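Local coordinates for protein magnesium transporter, putative (Shewanella oneidensis MR-1, PDB 3KXR) that probably moves magnesium or related cations across the membrane, this piece being its CBS-pair domain with part of the N-terminal intracellular domain, at residues A[82-90]-A[160-168]. Numbering follows the deposited sequence.
Sequences RIELDCNDN and IGRVTLRAA
Two arginines grip D86, one by its backbone and one by its side chain. The guanidinium of R162 meets the D86 carbonyl end-on: NH2 lies 2.8 Å and NH1 3.0 Å from D86 O, with that oxygen in the guanidinium plane. NH1 adds a weak bond to C87 O and, on the same nitrogen, a salt bridge to E149, whose carboxylate also takes N88 ND2 and the backbone N of D89 and N90. An extended chain from CG to NE carries the R162 head to the loop, where it is sandwiched: L85 CD2 sits over one face toward the rim, T164 CG2 over the centre of the other. R166 works side-on, NE to D86 OD2 and NH1 to D86 OD1, both 2.7 Å, each oxygen using its syn lone pair. The two planes are only 23° apart, and a bend at chi3 (-56°) turns the guanidinium to meet the carboxylate. Between the arginines C87 packs its CB 3.7 Å from T164 CB; T164 OG1 meanwhile N-caps helix 165-176 through A167 N. The contact joins the loop before strand 90-94 of one CBS motif to the last strand and following helix of the other, the tandem pairing that makes a Bateman module.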
ATOM      1  N   ARG A  82     -20.679   7.751 -15.548  1.00 45.84           N
ATOM      2  CA  ARG A  82     -20.136   7.955 -14.203  1.00 46.25           C
ATOM      3  C   ARG A  82     -18.619   8.110 -14.146  1.00 45.91           C
ATOM      4  O   ARG A  82     -18.088   8.447 -13.135  1.00 45.66           O
ATOM      5  CB  ARG A  82     -20.520   6.773 -13.328  1.00 46.68           C
ATOM      6  CG  ARG A  82     -19.638   5.529 -13.593  1.00 50.04           C
ATOM      7  CD  ARG A  82     -20.195   4.245 -12.987  1.00 52.50           C
ATOM      8  NE  ARG A  82     -20.421   4.339 -11.536  1.00 54.18           N
ATOM      9  CZ  ARG A  82     -20.785   3.315 -10.756  1.00 54.98           C
ATOM     10  NH1 ARG A  82     -20.961   2.087 -11.263  1.00 53.56           N
ATOM     11  NH2 ARG A  82     -20.984   3.526  -9.458  1.00 55.80           N
ATOM     12  N   ILE A  83     -17.927   7.799 -15.224  1.00 46.49           N
ATOM     13  CA  ILE A  83     -16.467   7.784 -15.253  1.00 46.72           C
ATOM     14  C   ILE A  83     -16.004   8.702 -16.339  1.00 46.42           C
ATOM     15  O   ILE A  83     -16.559   8.688 -17.434  1.00 46.61           O
ATOM     16  CB  ILE A  83     -15.924   6.379 -15.615  1.00 46.69           C
ATOM     17  CG1 ILE A  83     -16.001   5.450 -14.413  1.00 47.90           C
ATOM     18  CG2 ILE A  83     -14.527   6.456 -16.016  1.00 47.95           C
ATOM     19  CD1 ILE A  83     -15.705   6.140 -13.059  1.00 47.93           C
ATOM     20  N   GLU A  84     -14.995   9.498 -16.027  1.00 46.25           N
ATOM     21  CA  GLU A  84     -14.339  10.323 -17.008  1.00 46.19           C
ATOM     22  C   GLU A  84     -12.993   9.670 -17.268  1.00 45.45           C
ATOM     23  O   GLU A  84     -12.242   9.397 -16.360  1.00 45.59           O
ATOM     24  CB  GLU A  84     -14.180  11.721 -16.465  1.00 46.87           C
ATOM     25  CG  GLU A  84     -14.433  12.814 -17.488  1.00 49.15           C
ATOM     26  CD  GLU A  84     -14.351  14.167 -16.864  1.00 51.95           C
ATOM     27  OE1 GLU A  84     -14.109  14.253 -15.629  1.00 51.49           O
ATOM     28  OE2 GLU A  84     -14.535  15.157 -17.604  1.00 57.71           O
ATOM     29  N   LEU A  85     -12.711   9.366 -18.520  1.00 44.61           N
ATOM     30  CA  LEU A  85     -11.489   8.689 -18.874  1.00 43.54           C
ATOM     31  C   LEU A  85     -10.974   9.210 -20.207  1.00 42.81           C
ATOM     32  O   LEU A  85     -11.749   9.441 -21.140  1.00 42.05           O
ATOM     33  CB  LEU A  85     -11.795   7.230 -19.007  1.00 44.19           C
ATOM     34  CG  LEU A  85     -10.676   6.284 -18.720  1.00 44.74           C
ATOM     35  CD1 LEU A  85     -10.371   6.419 -17.253  1.00 46.60           C
ATOM     36  CD2 LEU A  85     -11.184   4.879 -19.085  1.00 45.45           C
ATOM     37  N   ASP A  86      -9.668   9.420 -20.283  1.00 42.06           N
ATOM     38  CA  ASP A  86      -9.039   9.890 -21.497  1.00 42.16           C
ATOM     39  C   ASP A  86      -9.261   8.912 -22.664  1.00 42.03           C
ATOM     40  O   ASP A  86      -9.159   7.691 -22.499  1.00 42.43           O
ATOM     41  CB  ASP A  86      -7.539  10.081 -21.244  1.00 42.35           C
ATOM     42  CG  ASP A  86      -6.850  10.846 -22.343  1.00 42.92           C
ATOM     43  OD1 ASP A  86      -7.421  11.828 -22.855  1.00 46.01           O
ATOM     44  OD2 ASP A  86      -5.718  10.474 -22.696  1.00 44.87           O
ATOM     45  N   CYS A  87      -9.570   9.452 -23.836  1.00 41.41           N
ATOM     46  CA  CYS A  87      -9.673   8.661 -25.052  1.00 41.43           C
ATOM     47  C   CYS A  87     -10.536   7.467 -24.893  1.00 41.78           C
ATOM     48  O   CYS A  87     -10.115   6.354 -25.172  1.00 40.84           O
ATOM     49  CB  CYS A  87      -8.315   8.144 -25.478  1.00 41.95           C
ATOM     50  SG  CYS A  87      -7.416   9.348 -26.321  1.00 41.44           S
ATOM     51  N   ASN A  88     -11.757   7.695 -24.457  1.00 42.18           N
ATOM     52  CA  ASN A  88     -12.605   6.606 -24.145  1.00 42.33           C
ATOM     53  C   ASN A  88     -13.918   6.792 -24.808  1.00 42.28           C
ATOM     54  O   ASN A  88     -14.612   7.749 -24.531  1.00 42.31           O
ATOM     55  CB  ASN A  88     -12.810   6.529 -22.656  1.00 42.87           C
ATOM     56  CG  ASN A  88     -13.773   5.429 -22.266  1.00 45.35           C
ATOM     57  OD1 ASN A  88     -14.720   5.686 -21.523  1.00 47.97           O
ATOM     58  ND2 ASN A  88     -13.541   4.196 -22.769  1.00 43.03           N
ATOM     59  N   ASP A  89     -14.261   5.889 -25.708  1.00 42.35           N
ATOM     60  CA  ASP A  89     -15.650   5.791 -26.112  1.00 43.08           C
ATOM     61  C   ASP A  89     -16.085   4.376 -26.457  1.00 41.49           C
ATOM     62  O   ASP A  89     -17.064   4.191 -27.161  1.00 41.04           O
ATOM     63  CB  ASP A  89     -15.931   6.755 -27.258  1.00 43.95           C
ATOM     64  CG  ASP A  89     -15.388   6.255 -28.545  1.00 48.97           C
ATOM     65  OD1 ASP A  89     -14.586   5.271 -28.509  1.00 54.39           O
ATOM     66  OD2 ASP A  89     -15.796   6.820 -29.585  1.00 55.44           O
ATOM     67  N   ASN A  90     -15.365   3.392 -25.924  1.00 40.80           N
ATOM     68  CA  ASN A  90     -15.690   1.994 -26.098  1.00 40.26           C
ATOM     69  C   ASN A  90     -15.612   1.303 -24.766  1.00 39.83           C
ATOM     70  O   ASN A  90     -14.970   1.770 -23.833  1.00 39.54           O
ATOM     71  CB  ASN A  90     -14.733   1.330 -27.093  1.00 40.16           C
ATOM     72  CG  ASN A  90     -15.013   1.727 -28.496  1.00 41.06           C
ATOM     73  OD1 ASN A  90     -16.110   2.159 -28.812  1.00 46.56           O
ATOM     74  ND2 ASN A  90     -14.034   1.600 -29.359  1.00 43.42           N
ATOM     75  N   ILE A 160      -5.801  -7.581 -21.125  1.00 39.47           N
ATOM     76  CA  ILE A 160      -4.939  -7.040 -20.080  1.00 39.88           C
ATOM     77  C   ILE A 160      -4.984  -5.516 -19.944  1.00 40.03           C
ATOM     78  O   ILE A 160      -4.501  -4.973 -18.945  1.00 41.20           O
ATOM     79  CB  ILE A 160      -3.504  -7.500 -20.241  1.00 40.13           C
ATOM     80  CG1 ILE A 160      -2.887  -6.873 -21.484  1.00 41.15           C
ATOM     81  CG2 ILE A 160      -3.450  -9.044 -20.277  1.00 40.64           C
ATOM     82  CD1 ILE A 160      -1.498  -7.440 -21.800  1.00 42.08           C
ATOM     83  N   GLY A 161      -5.561  -4.818 -20.914  1.00 39.54           N
ATOM     84  CA  GLY A 161      -5.610  -3.348 -20.857  1.00 38.95           C
ATOM     85  C   GLY A 161      -5.884  -2.719 -22.210  1.00 38.12           C
ATOM     86  O   GLY A 161      -6.351  -3.383 -23.125  1.00 37.73           O
ATOM     87  N   ARG A 162      -5.581  -1.436 -22.351  1.00 37.50           N
ATOM     88  CA  ARG A 162      -5.829  -0.760 -23.619  1.00 37.05           C
ATOM     89  C   ARG A 162      -4.681   0.164 -23.980  1.00 36.99           C
ATOM     90  O   ARG A 162      -3.879   0.516 -23.125  1.00 35.86           O
ATOM     91  CB  ARG A 162      -7.104   0.056 -23.517  1.00 36.58           C
ATOM     92  CG  ARG A 162      -6.919   1.328 -22.748  1.00 36.60           C
ATOM     93  CD  ARG A 162      -8.222   2.002 -22.439  1.00 36.07           C
ATOM     94  NE  ARG A 162      -7.974   3.222 -21.691  1.00 37.35           N
ATOM     95  CZ  ARG A 162      -8.408   4.449 -21.988  1.00 37.65           C
ATOM     96  NH1 ARG A 162      -9.164   4.715 -23.052  1.00 39.92           N
ATOM     97  NH2 ARG A 162      -8.068   5.445 -21.198  1.00 36.67           N
ATOM     98  N   VAL A 163      -4.636   0.559 -25.248  1.00 37.10           N
ATOM     99  CA  VAL A 163      -3.756   1.612 -25.683  1.00 37.89           C
ATOM    100  C   VAL A 163      -4.553   2.708 -26.322  1.00 36.92           C
ATOM    101  O   VAL A 163      -5.433   2.432 -27.098  1.00 37.82           O
ATOM    102  CB  VAL A 163      -2.801   1.097 -26.707  1.00 39.01           C
ATOM    103  CG1 VAL A 163      -1.945   2.259 -27.210  1.00 39.62           C
ATOM    104  CG2 VAL A 163      -1.930   0.048 -26.059  1.00 40.77           C
ATOM    105  N   THR A 164      -4.248   3.948 -26.008  1.00 36.69           N
ATOM    106  CA  THR A 164      -5.039   5.052 -26.511  1.00 36.78           C
ATOM    107  C   THR A 164      -4.433   5.736 -27.739  1.00 37.17           C
ATOM    108  O   THR A 164      -3.257   5.603 -28.017  1.00 38.54           O
ATOM    109  CB  THR A 164      -5.197   6.114 -25.465  1.00 36.39           C
ATOM    110  OG1 THR A 164      -3.905   6.619 -25.156  1.00 38.31           O
ATOM    111  CG2 THR A 164      -5.858   5.584 -24.197  1.00 34.25           C
ATOM    112  N   LEU A 165      -5.251   6.487 -28.459  1.00 37.39           N
ATOM    113  CA  LEU A 165      -4.755   7.293 -29.554  1.00 37.68           C
ATOM    114  C   LEU A 165      -3.675   8.273 -29.083  1.00 38.00           C
ATOM    115  O   LEU A 165      -2.668   8.441 -29.732  1.00 38.12           O
ATOM    116  CB  LEU A 165      -5.897   8.049 -30.233  1.00 37.06           C
ATOM    117  CG  LEU A 165      -5.459   8.919 -31.410  1.00 36.56           C
ATOM    118  CD1 LEU A 165      -4.656   8.154 -32.480  1.00 36.63           C
ATOM    119  CD2 LEU A 165      -6.663   9.496 -32.015  1.00 34.17           C
ATOM    120  N   ARG A 166      -3.890   8.896 -27.940  1.00 38.66           N
ATOM    121  CA  ARG A 166      -2.882   9.777 -27.335  1.00 39.08           C
ATOM    122  C   ARG A 166      -1.532   9.095 -27.122  1.00 39.54           C
ATOM    123  O   ARG A 166      -0.501   9.668 -27.443  1.00 39.54           O
ATOM    124  CB  ARG A 166      -3.373  10.316 -25.990  1.00 38.51           C
ATOM    125  CG  ARG A 166      -2.640  11.576 -25.561  1.00 37.02           C
ATOM    126  CD  ARG A 166      -3.151  12.086 -24.224  1.00 36.20           C
ATOM    127  NE  ARG A 166      -4.586  12.319 -24.235  1.00 36.92           N
ATOM    128  CZ  ARG A 166      -5.181  13.358 -24.817  1.00 36.80           C
ATOM    129  NH1 ARG A 166      -6.504  13.470 -24.775  1.00 37.81           N
ATOM    130  NH2 ARG A 166      -4.464  14.281 -25.442  1.00 36.92           N
ATOM    131  N   ALA A 167      -1.550   7.878 -26.581  1.00 40.52           N
ATOM    132  CA  ALA A 167      -0.315   7.118 -26.382  1.00 41.17           C
ATOM    133  C   ALA A 167       0.329   6.819 -27.735  1.00 42.20           C
ATOM    134  O   ALA A 167       1.537   6.918 -27.888  1.00 42.50           O
ATOM    135  CB  ALA A 167      -0.580   5.837 -25.608  1.00 40.23           C
ATOM    136  N   ALA A 168      -0.471   6.473 -28.733  1.00 43.44           N
ATOM    137  CA  ALA A 168       0.090   6.182 -30.058  1.00 44.34           C
ATOM    138  C   ALA A 168       0.849   7.384 -30.606  1.00 45.31           C
ATOM    139  O   ALA A 168       1.872   7.233 -31.280  1.00 44.89           O
ATOM    140  CB  ALA A 168      -1.001   5.779 -31.032  1.00 43.87           C
TER